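Local atomic coordinates of peptidoglycan glycosyltransferase (Atopobium parvulum, PDB entry 4OVD), a protein that belongs to the penicillin-binding proteins, joining a region of the family's dimerisation domain to a penicillin-binding transpeptidase domain in one elongated chain. Residues S175-E178 / Y179-D183; Q228-A231 / E232-T236; S295-K298 / V299-S303; M340-V344 / R345-R349. One frame throughout, in Å; residues are numbered along the deposited sequence.

How the contacts relate
The four contacts follow one another along the chain and are all local, each within a helix or at its start. Contact 1, in the dimerisation-domain range, lies on helices 176-180 and 182-185. Contact 2 occupies helix 225-242, which packs on the five-stranded antiparallel sheet of the transpeptidase part; its centre is 23 Å from that of contact 1, and their nearest atoms are about 10 Å apart. Contacts 3 and 4 have centres 13 Å apart and touch directly, Leu348 CD1 packing on Lys298 CB at 3.7 Å, so together they build one helix-packed region round the S-x-x-K helix. Contact 1 lies across the chain's centre from them, 46 Å from contact 4 between centres.

Contact 1 (S175-E178 / Y179-D183); sequences SGLE and YYYND
In the short helix 176-180, Gly176 O and Leu177 O accept successive amides: Tyr180 N reaches Gly176 O at 3.0 Å, and Tyr181 N reaches Leu177 O at 2.8 Å in the straightest bond of the turn (167°). Before them, Tyr179 N meets Ser175 O at 3.2 Å. The series changes next: Asn182 N turns to Tyr179 O, at 3.1 Å, instead of Glu178 O, which has Asn182 CB 3.2 Å away; Tyr181 has already left helical backbone angles. Among the side chains, Leu177 and Tyr181 run side by side and point the same way, each with CG anti to its carbonyl carbon (chi1 -66° and -69°). Leu177 CD2 thereby comes to the edge of the Tyr181 ring, near its plane, 3.9 Å from Tyr181 CE2. One face of that ring is taken by Tyr180 CD2, and its hydroxyl bonds Asp385. The Glu178 chain bends at CG, and its two carboxylate oxygens form separate salt bridges, OE1 with Arg59 and OE2 with Arg152. Arg59 also donates to Asn182 OD1. Two arginines round one buried carboxylate would probably keep Glu178 ionised, with Arg59 tying the two short helices together.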
loop_
_atom_site.group_PDB
_atom_site.type_symbol
_atom_site.label_atom_id
_atom_site.label_comp_id
_atom_site.label_asym_id
_atom_site.label_seq_id
_atom_site.Cartn_x
_atom_site.Cartn_y
_atom_site.Cartn_z
ATOM N N SER A 175 19.742 4.547 3.364
ATOM C CA SER A 175 18.276 4.497 3.452
ATOM C C SER A 175 17.767 3.797 2.199
ATOM O O SER A 175 18.545 3.488 1.327
ATOM C CB SER A 175 17.641 5.884 3.515
ATOM O OG SER A 175 17.857 6.575 2.285
ATOM N N GLY A 176 16.488 3.491 2.149
ATOM C CA GLY A 176 15.922 2.883 0.958
ATOM C C GLY A 176 16.537 1.565 0.562
ATOM O O GLY A 176 16.953 0.761 1.403
ATOM N N LEU A 177 16.571 1.331 -0.726
ATOM C CA LEU A 177 17.099 0.068 -1.312
ATOM C C LEU A 177 18.641 -0.025 -1.224
ATOM O O LEU A 177 19.206 -1.132 -1.024
ATOM C CB LEU A 177 16.601 -0.112 -2.737
ATOM C CG LEU A 177 15.104 -0.341 -2.929
ATOM C CD1 LEU A 177 14.829 -0.535 -4.394
ATOM C CD2 LEU A 177 14.677 -1.578 -2.186
ATOM N N GLU A 178 19.291 1.129 -1.231
ATOM C CA GLU A 178 20.747 1.175 -1.044
ATOM C C GLU A 178 21.106 0.505 0.267
ATOM O O GLU A 178 22.098 -0.218 0.348
ATOM C CB GLU A 178 21.222 2.609 -1.093
ATOM C CG GLU A 178 21.146 3.231 -2.459
ATOM C CD GLU A 178 22.285 2.862 -3.438
ATOM O OE1 GLU A 178 22.985 1.855 -3.253
ATOM O OE2 GLU A 178 22.488 3.627 -4.416
ATOM N N TYR A 179 20.282 0.749 1.294
ATOM C CA TYR A 179 20.462 0.149 2.594
ATOM C C TYR A 179 19.948 -1.285 2.619
ATOM O O TYR A 179 20.622 -2.213 3.068
ATOM C CB TYR A 179 19.758 0.945 3.739
ATOM C CG TYR A 179 19.846 0.231 5.087
ATOM C CD1 TYR A 179 21.031 0.223 5.828
ATOM C CD2 TYR A 179 18.800 -0.475 5.567
ATOM C CE1 TYR A 179 21.142 -0.477 7.039
ATOM C CE2 TYR A 179 18.879 -1.172 6.757
ATOM C CZ TYR A 179 20.055 -1.166 7.488
ATOM O OH TYR A 179 20.080 -1.835 8.695
ATOM N N TYR A 180 18.746 -1.475 2.143
ATOM C CA TYR A 180 18.109 -2.810 2.224
ATOM C C TYR A 180 18.968 -3.887 1.539
ATOM O O TYR A 180 19.162 -4.975 2.091
ATOM C CB TYR A 180 16.691 -2.799 1.642
ATOM C CG TYR A 180 15.908 -3.996 2.007
ATOM C CD1 TYR A 180 15.260 -4.023 3.199
ATOM C CD2 TYR A 180 15.867 -5.113 1.208
ATOM C CE1 TYR A 180 14.565 -5.098 3.626
ATOM C CE2 TYR A 180 15.182 -6.236 1.630
ATOM C CZ TYR A 180 14.520 -6.190 2.840
ATOM O OH TYR A 180 13.811 -7.188 3.366
ATOM N N TYR A 181 19.515 -3.562 0.394
ATOM C CA TYR A 181 20.338 -4.499 -0.355
ATOM C C TYR A 181 21.833 -4.095 -0.340
ATOM O O TYR A 181 22.594 -4.352 -1.299
ATOM C CB TYR A 181 19.849 -4.588 -1.811
ATOM C CG TYR A 181 18.479 -5.258 -1.965
ATOM C CD1 TYR A 181 18.340 -6.625 -1.737
ATOM C CD2 TYR A 181 17.337 -4.527 -2.330
ATOM C CE1 TYR A 181 17.115 -7.257 -1.903
ATOM C CE2 TYR A 181 16.105 -5.155 -2.517
ATOM C CZ TYR A 181 16.000 -6.525 -2.269
ATOM O OH TYR A 181 14.820 -7.212 -2.453
ATOM N N ASN A 182 22.277 -3.519 0.770
ATOM C CA ASN A 182 23.640 -3.008 0.791
ATOM C C ASN A 182 24.661 -4.119 0.681
ATOM O O ASN A 182 25.649 -3.938 0.005
ATOM C CB ASN A 182 23.903 -2.238 2.078
ATOM C CG ASN A 182 25.260 -1.607 2.084
ATOM O OD1 ASN A 182 25.500 -0.664 1.352
ATOM N ND2 ASN A 182 26.146 -2.096 2.961
ATOM N N ASP A 183 24.425 -5.261 1.326
ATOM C CA ASP A 183 25.430 -6.347 1.298
ATOM C C ASP A 183 25.580 -6.946 -0.074
ATOM O O ASP A 183 26.651 -7.436 -0.414
ATOM C CB ASP A 183 25.261 -7.398 2.394
ATOM C CG ASP A 183 23.896 -8.012 2.422
ATOM O OD1 ASP A 183 23.112 -7.831 1.455
ATOM O OD2 ASP A 183 23.598 -8.681 3.438
#

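Contact 2 (Q228-A231 / E232-T236); sequences QKKA and EEQLT
Gln228 and Glu232 meet through complementary torsions: the glutamine sends CG anti to its backbone N and then bends at chi2 (66°), whereas the glutamate places CG beside its own N and runs out extended. Gln228 NE2 consequently donates to Glu232 OE2 at 2.9 Å and 171°, with OE2 almost in the amide plane of Gln228; the oxygen is met on its anti side, somewhat out of the carboxylate plane, the two flat groups standing 85° apart. NE2 also bonds Ala263 O and OE2 also accepts from Gly160 N; these bonds probably restrict the rotation of both groups. Nearer the backbone, Glu232 CG lies 3.2 Å from Gln228 O. Glu233 turns CG between its N and carbonyl carbon, which brings Glu233 CG 3.3 Å from Lys229 O and leaves its OE1 4.7 Å from Lys229 NZ, close enough for probable attraction without touching. Gln234 NE2 passes 3.8 Å from Lys230 CB on its way to Asp552. Thr236 OG1 and N reach Glu232 O from opposite faces. The helix packs between strands and a helix: Gln228 and Glu232 lie against strand 260-266, Ala231 and Leu235 touch Ile250 of strand 248-253, and Gln234 with Ala231 meets helix 542-556.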
loop_
_atom_site.group_PDB
_atom_site.type_symbol
_atom_site.label_atom_id
_atom_site.label_comp_id
_atom_site.label_asym_id
_atom_site.label_seq_id
_atom_site.Cartn_x
_atom_site.Cartn_y
_atom_site.Cartn_z
ATOM N N GLN A 228 7.239 6.915 -11.958
ATOM C CA GLN A 228 7.617 7.344 -10.628
ATOM C C GLN A 228 7.571 8.839 -10.581
ATOM O O GLN A 228 7.121 9.421 -9.623
ATOM C CB GLN A 228 9.016 6.809 -10.288
ATOM C CG GLN A 228 9.514 7.233 -8.943
ATOM C CD GLN A 228 8.705 6.660 -7.832
ATOM O OE1 GLN A 228 8.081 5.584 -7.976
ATOM N NE2 GLN A 228 8.705 7.354 -6.694
ATOM N N LYS A 229 7.980 9.480 -11.656
ATOM C CA LYS A 229 7.980 10.941 -11.699
ATOM C C LYS A 229 6.583 11.529 -11.627
ATOM O O LYS A 229 6.339 12.552 -10.998
ATOM C CB LYS A 229 8.667 11.364 -13.001
ATOM C CG LYS A 229 8.772 12.850 -13.231
ATOM C CD LYS A 229 9.300 13.084 -14.648
ATOM C CE LYS A 229 9.484 14.555 -14.945
ATOM N NZ LYS A 229 10.528 15.084 -14.020
ATOM N N LYS A 230 5.673 10.925 -12.363
ATOM C CA LYS A 230 4.267 11.319 -12.328
ATOM C C LYS A 230 3.693 11.071 -10.951
ATOM O O LYS A 230 2.940 11.892 -10.448
ATOM C CB LYS A 230 3.454 10.504 -13.313
ATOM C CG LYS A 230 3.798 10.740 -14.774
ATOM C CD LYS A 230 2.941 9.842 -15.658
ATOM C CE LYS A 230 3.315 9.993 -17.107
ATOM N NZ LYS A 230 3.077 11.408 -17.459
ATOM N N ALA A 231 3.986 9.911 -10.356
ATOM C CA ALA A 231 3.476 9.625 -9.021
ATOM C C ALA A 231 3.875 10.734 -8.060
ATOM O O ALA A 231 3.054 11.234 -7.277
ATOM C CB ALA A 231 3.988 8.296 -8.511
ATOM N N GLU A 232 5.132 11.162 -8.156
ATOM C CA GLU A 232 5.627 12.197 -7.261
ATOM C C GLU A 232 5.000 13.531 -7.488
ATOM O O GLU A 232 4.628 14.226 -6.553
ATOM C CB GLU A 232 7.148 12.286 -7.370
ATOM C CG GLU A 232 7.801 10.991 -6.882
ATOM C CD GLU A 232 9.320 11.029 -6.856
ATOM O OE1 GLU A 232 9.876 12.091 -7.240
ATOM O OE2 GLU A 232 9.943 10.007 -6.426
ATOM N N GLU A 233 4.852 13.912 -8.742
ATOM C CA GLU A 233 4.292 15.204 -9.005
ATOM C C GLU A 233 2.813 15.253 -8.711
ATOM O O GLU A 233 2.315 16.247 -8.151
ATOM C CB GLU A 233 4.673 15.676 -10.413
ATOM C CG GLU A 233 4.103 14.897 -11.594
ATOM C CD GLU A 233 4.851 15.175 -12.914
ATOM O OE1 GLU A 233 6.026 15.595 -12.869
ATOM O OE2 GLU A 233 4.298 14.916 -13.998
ATOM N N GLN A 234 2.098 14.173 -9.031
ATOM C CA GLN A 234 0.672 14.101 -8.730
ATOM C C GLN A 234 0.393 14.046 -7.232
ATOM O O GLN A 234 -0.492 14.731 -6.735
ATOM C CB GLN A 234 -0.002 12.981 -9.523
ATOM C CG GLN A 234 -0.018 13.366 -11.003
ATOM C CD GLN A 234 -0.668 12.371 -11.911
ATOM O OE1 GLN A 234 -1.753 11.903 -11.632
ATOM N NE2 GLN A 234 -0.011 12.070 -13.042
ATOM N N LEU A 235 1.192 13.291 -6.491
ATOM C CA LEU A 235 0.996 13.273 -5.053
ATOM C C LEU A 235 1.302 14.684 -4.509
ATOM O O LEU A 235 0.548 15.234 -3.724
ATOM C CB LEU A 235 1.880 12.204 -4.413
ATOM C CG LEU A 235 1.904 12.256 -2.889
ATOM C CD1 LEU A 235 0.515 12.120 -2.311
ATOM C CD2 LEU A 235 2.805 11.204 -2.324
ATOM N N THR A 236 2.377 15.308 -4.957
ATOM C CA THR A 236 2.689 16.679 -4.445
ATOM C C THR A 236 1.548 17.659 -4.714
ATOM O O THR A 236 1.103 18.388 -3.796
ATOM C CB THR A 236 4.014 17.211 -5.027
ATOM O OG1 THR A 236 5.056 16.278 -4.734
ATOM C CG2 THR A 236 4.371 18.588 -4.481
#

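Contact 3 (S295-K298 / V299-S303); sequences SVFK and VITTS
Phe297 and Ile300 cross obliquely, with the isoleucine laid over one face of the ring. Ile300 CD1 makes a CH-pi contact, 4.0 Å from the ring centroid and 28° off the normal, and approaches CE1 of Phe297 to 3.6 Å; Ile300 CB sits over the ring centre, and its CG2 comes to 4.0 Å from Phe297 CZ. Thr301 runs at about a right angle to the phenylalanine, and its OG1 is bonded to Ala409 O. The backbone marks a change from 3-10 to alpha geometry: Ile300 N donates to Phe297 O at 2.9 Å but bent to 135°, Thr301 N reaches the same oxygen only weakly, and Thr302 N makes a regular bond to Lys298 O. Thr302 OG1 lies 2.9 Å from Lys298 O, yet Glu464 OE1 competes for its proton. Ser303 OG donates to Val299 O at 2.6 Å. Ser295 to Lys298 spell the S-x-x-K motif of penicillin-binding proteins; the extended lysine takes NZ to Ser351 and Asn353, its side chain about 6 Å from a bound calcium ion. Helix 418-429 packs on Val296, Val299 and Ile300, helix 353-364 on Lys298, Thr301 and Thr302, and helix 458-474 on Val299 and Ser303.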
loop_
_atom_site.group_PDB
_atom_site.type_symbol
_atom_site.label_atom_id
_atom_site.label_comp_id
_atom_site.label_asym_id
_atom_site.label_seq_id
_atom_site.Cartn_x
_atom_site.Cartn_y
_atom_site.Cartn_z
ATOM N N SER A 295 -12.542 2.712 6.477
ATOM C CA SER A 295 -13.433 2.034 5.547
ATOM C C SER A 295 -12.835 1.253 4.410
ATOM O O SER A 295 -13.459 0.328 3.905
ATOM C CB SER A 295 -14.596 2.990 5.183
ATOM O OG SER A 295 -14.084 4.218 4.834
ATOM N N VAL A 296 -11.585 1.540 4.048
ATOM C CA VAL A 296 -10.947 0.750 3.008
ATOM C C VAL A 296 -10.799 -0.734 3.527
ATOM O O VAL A 296 -10.669 -1.726 2.752
ATOM C CB VAL A 296 -9.655 1.549 2.657
ATOM C CG1 VAL A 296 -8.501 1.222 3.575
ATOM C CG2 VAL A 296 -9.273 1.442 1.236
ATOM N N PHE A 297 -10.903 -0.934 4.827
ATOM C CA PHE A 297 -10.771 -2.257 5.386
ATOM C C PHE A 297 -12.049 -3.130 5.113
ATOM O O PHE A 297 -12.009 -4.357 5.279
ATOM C CB PHE A 297 -10.624 -2.127 6.878
ATOM C CG PHE A 297 -9.955 -3.302 7.543
ATOM C CD1 PHE A 297 -8.592 -3.474 7.394
ATOM C CD2 PHE A 297 -10.694 -4.259 8.261
ATOM C CE1 PHE A 297 -7.960 -4.550 7.991
ATOM C CE2 PHE A 297 -10.076 -5.340 8.794
ATOM C CZ PHE A 297 -8.694 -5.462 8.715
ATOM N N LYS A 298 -13.174 -2.509 4.724
ATOM C CA LYS A 298 -14.419 -3.258 4.596
ATOM C C LYS A 298 -14.364 -4.358 3.537
ATOM O O LYS A 298 -15.164 -5.245 3.553
ATOM C CB LYS A 298 -15.567 -2.335 4.329
ATOM C CG LYS A 298 -15.768 -1.365 5.455
ATOM C CD LYS A 298 -16.914 -0.440 5.172
ATOM C CE LYS A 298 -16.953 0.661 6.216
ATOM N NZ LYS A 298 -18.049 1.581 5.986
ATOM N N VAL A 299 -13.424 -4.284 2.621
ATOM C CA VAL A 299 -13.230 -5.319 1.601
ATOM C C VAL A 299 -12.718 -6.614 2.262
ATOM O O VAL A 299 -13.041 -7.727 1.832
ATOM C CB VAL A 299 -12.248 -4.763 0.581
ATOM C CG1 VAL A 299 -11.698 -5.879 -0.282
ATOM C CG2 VAL A 299 -12.969 -3.693 -0.252
ATOM N N ILE A 300 -11.932 -6.450 3.328
ATOM C CA ILE A 300 -11.428 -7.585 4.110
ATOM C C ILE A 300 -12.575 -8.221 4.882
ATOM O O ILE A 300 -12.791 -9.404 4.853
ATOM C CB ILE A 300 -10.266 -7.098 5.023
ATOM C CG1 ILE A 300 -9.119 -6.753 4.073
ATOM C CG2 ILE A 300 -9.775 -8.168 5.925
ATOM C CD1 ILE A 300 -8.097 -5.824 4.596
ATOM N N THR A 301 -13.341 -7.412 5.585
ATOM C CA THR A 301 -14.471 -7.912 6.332
ATOM C C THR A 301 -15.453 -8.652 5.439
ATOM O O THR A 301 -15.967 -9.728 5.813
ATOM C CB THR A 301 -15.181 -6.754 6.986
ATOM O OG1 THR A 301 -14.204 -6.063 7.798
ATOM C CG2 THR A 301 -16.449 -7.256 7.733
ATOM N N THR A 302 -15.774 -8.096 4.265
ATOM C CA THR A 302 -16.760 -8.798 3.422
ATOM C C THR A 302 -16.154 -10.034 2.814
ATOM O O THR A 302 -16.855 -11.044 2.630
ATOM C CB THR A 302 -17.344 -7.862 2.351
ATOM O OG1 THR A 302 -16.255 -7.192 1.721
ATOM C CG2 THR A 302 -18.111 -6.738 2.978
ATOM N N SER A 303 -14.887 -9.964 2.429
ATOM C CA SER A 303 -14.224 -11.166 1.930
ATOM C C SER A 303 -14.274 -12.340 2.921
ATOM O O SER A 303 -14.529 -13.487 2.545
ATOM C CB SER A 303 -12.779 -10.872 1.626
ATOM O OG SER A 303 -12.778 -9.982 0.547
#

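Contact 4 (M340-V344 / R345-R349); sequences MDMSV and REMLR
Ser343 and Glu346 form the tight part of this strand-to-helix junction. With its hydroxyl turned between N and carbonyl carbon (chi1 63°), Ser343 is the N-cap: OG accepts from Glu346 N at 2.9 Å and 156°, while Ser343 O takes Met347 N at 3.0 Å. Here the axes of strand 340-343 and helix 345-349 stand 97° apart. Also tightly packed are two buried selenomethionines at a slant to each other: SE of Met342 lies 3.8 Å from CG of Met347, whose CE reaches Met342 O at 3.6 Å. Strand 316-319 lies against the pair through Ile319, and through Phe317 on Met347. Looser is the Met340 end: this partly exposed selenomethionine crosses Glu346 at about a right angle and touches it through its methyl alone, CE lying 3.6 Å from OE2 and 3.9 Å from CG of Glu346. The same carboxylate lies at the edge of the Arg349 guanidinium, NH2 of Arg349 meeting the syn lone pair of Glu346 OE2 at 2.6 Å; the companion bond from Arg349 NE to Glu346 OE1 is modelled doubtfully short. Arg350 also pairs with OE2, so Glu346 is probably ionised, while the serine hydroxyl satisfies a first-turn amide.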
loop_
_atom_site.group_PDB
_atom_site.type_symbol
_atom_site.label_atom_id
_atom_site.label_comp_id
_atom_site.label_asym_id
_atom_site.label_seq_id
_atom_site.Cartn_x
_atom_site.Cartn_y
_atom_site.Cartn_z
HETATM N N MSE A 340 -32.767 0.468 7.152
HETATM C CA MSE A 340 -32.894 0.322 5.753
HETATM C C MSE A 340 -32.491 -1.103 5.479
HETATM O O MSE A 340 -31.590 -1.654 6.107
HETATM C CB MSE A 340 -31.959 1.347 5.077
HETATM C CG MSE A 340 -31.833 1.205 3.565
HETATM SE SE MSE A 340 -30.452 2.417 2.808
HETATM C CE MSE A 340 -30.388 1.543 1.021
ATOM N N ASP A 341 -33.184 -1.706 4.530
ATOM C CA ASP A 341 -32.850 -3.040 4.063
ATOM C C ASP A 341 -31.703 -2.830 3.110
ATOM O O ASP A 341 -31.843 -2.080 2.139
ATOM C CB ASP A 341 -34.089 -3.584 3.354
ATOM C CG ASP A 341 -35.174 -3.900 4.344
ATOM O OD1 ASP A 341 -34.819 -4.573 5.354
ATOM O OD2 ASP A 341 -36.328 -3.458 4.148
HETATM N N MSE A 342 -30.554 -3.407 3.384
HETATM C CA MSE A 342 -29.391 -3.205 2.522
HETATM C C MSE A 342 -28.751 -4.505 2.226
HETATM O O MSE A 342 -28.665 -5.361 3.115
HETATM C CB MSE A 342 -28.268 -2.415 3.270
HETATM C CG MSE A 342 -28.599 -1.080 3.838
HETATM SE SE MSE A 342 -26.912 -0.458 4.652
HETATM C CE MSE A 342 -27.666 1.105 5.598
ATOM N N SER A 343 -28.430 -4.760 0.963
ATOM C CA SER A 343 -27.664 -5.965 0.599
ATOM C C SER A 343 -26.213 -5.687 1.065
ATOM O O SER A 343 -25.864 -4.526 1.349
ATOM C CB SER A 343 -27.708 -6.181 -0.884
ATOM O OG SER A 343 -27.082 -5.073 -1.549
ATOM N N VAL A 344 -25.396 -6.723 1.143
ATOM C CA VAL A 344 -24.002 -6.601 1.497
ATOM C C VAL A 344 -23.379 -5.680 0.451
ATOM O O VAL A 344 -22.548 -4.829 0.770
ATOM C CB VAL A 344 -23.277 -7.944 1.533
ATOM C CG1 VAL A 344 -21.768 -7.735 1.765
ATOM C CG2 VAL A 344 -23.869 -8.834 2.617
ATOM N N ARG A 345 -23.736 -5.887 -0.806
ATOM C CA ARG A 345 -23.281 -4.996 -1.922
ATOM C C ARG A 345 -23.604 -3.520 -1.577
ATOM O O ARG A 345 -22.757 -2.630 -1.637
ATOM C CB ARG A 345 -23.949 -5.374 -3.245
ATOM C CG ARG A 345 -23.559 -4.466 -4.398
ATOM C CD ARG A 345 -24.432 -4.746 -5.610
ATOM N NE ARG A 345 -24.407 -6.138 -6.023
ATOM C CZ ARG A 345 -23.405 -6.679 -6.705
ATOM N NH1 ARG A 345 -22.363 -5.932 -7.110
ATOM N NH2 ARG A 345 -23.468 -7.954 -7.045
ATOM N N GLU A 346 -24.798 -3.269 -1.146
ATOM C CA GLU A 346 -25.162 -1.884 -0.776
ATOM C C GLU A 346 -24.364 -1.347 0.414
ATOM O O GLU A 346 -24.040 -0.188 0.444
ATOM C CB GLU A 346 -26.646 -1.859 -0.470
ATOM C CG GLU A 346 -27.184 -0.519 -0.001
ATOM C CD GLU A 346 -27.000 0.593 -0.988
ATOM O OE1 GLU A 346 -26.692 0.298 -2.202
ATOM O OE2 GLU A 346 -27.136 1.754 -0.518
HETATM N N MSE A 347 -24.042 -2.173 1.412
HETATM C CA MSE A 347 -23.296 -1.665 2.582
HETATM C C MSE A 347 -21.952 -1.205 2.120
HETATM O O MSE A 347 -21.422 -0.170 2.615
HETATM C CB MSE A 347 -23.106 -2.771 3.611
HETATM C CG MSE A 347 -24.416 -3.242 4.137
HETATM SE SE MSE A 347 -24.104 -4.794 5.343
HETATM C CE MSE A 347 -25.863 -5.608 5.326
ATOM N N LEU A 348 -21.399 -1.890 1.148
ATOM C CA LEU A 348 -20.155 -1.489 0.574
ATOM C C LEU A 348 -20.261 -0.255 -0.342
ATOM O O LEU A 348 -19.431 0.591 -0.310
ATOM C CB LEU A 348 -19.532 -2.657 -0.144
ATOM C CG LEU A 348 -18.027 -2.713 -0.085
ATOM C CD1 LEU A 348 -17.540 -3.032 1.290
ATOM C CD2 LEU A 348 -17.414 -3.632 -1.109
ATOM N N ARG A 349 -21.295 -0.196 -1.151
ATOM C CA ARG A 349 -21.515 0.900 -2.058
ATOM C C ARG A 349 -21.532 2.229 -1.307
ATOM O O ARG A 349 -20.796 3.111 -1.606
ATOM C CB ARG A 349 -22.809 0.698 -2.783
ATOM C CG ARG A 349 -23.086 1.712 -3.855
ATOM C CD ARG A 349 -24.512 1.649 -4.335
ATOM N NE ARG A 349 -25.447 2.127 -3.356
ATOM C CZ ARG A 349 -25.683 3.401 -3.112
ATOM N NH1 ARG A 349 -25.069 4.354 -3.789
ATOM N NH2 ARG A 349 -26.535 3.716 -2.186
#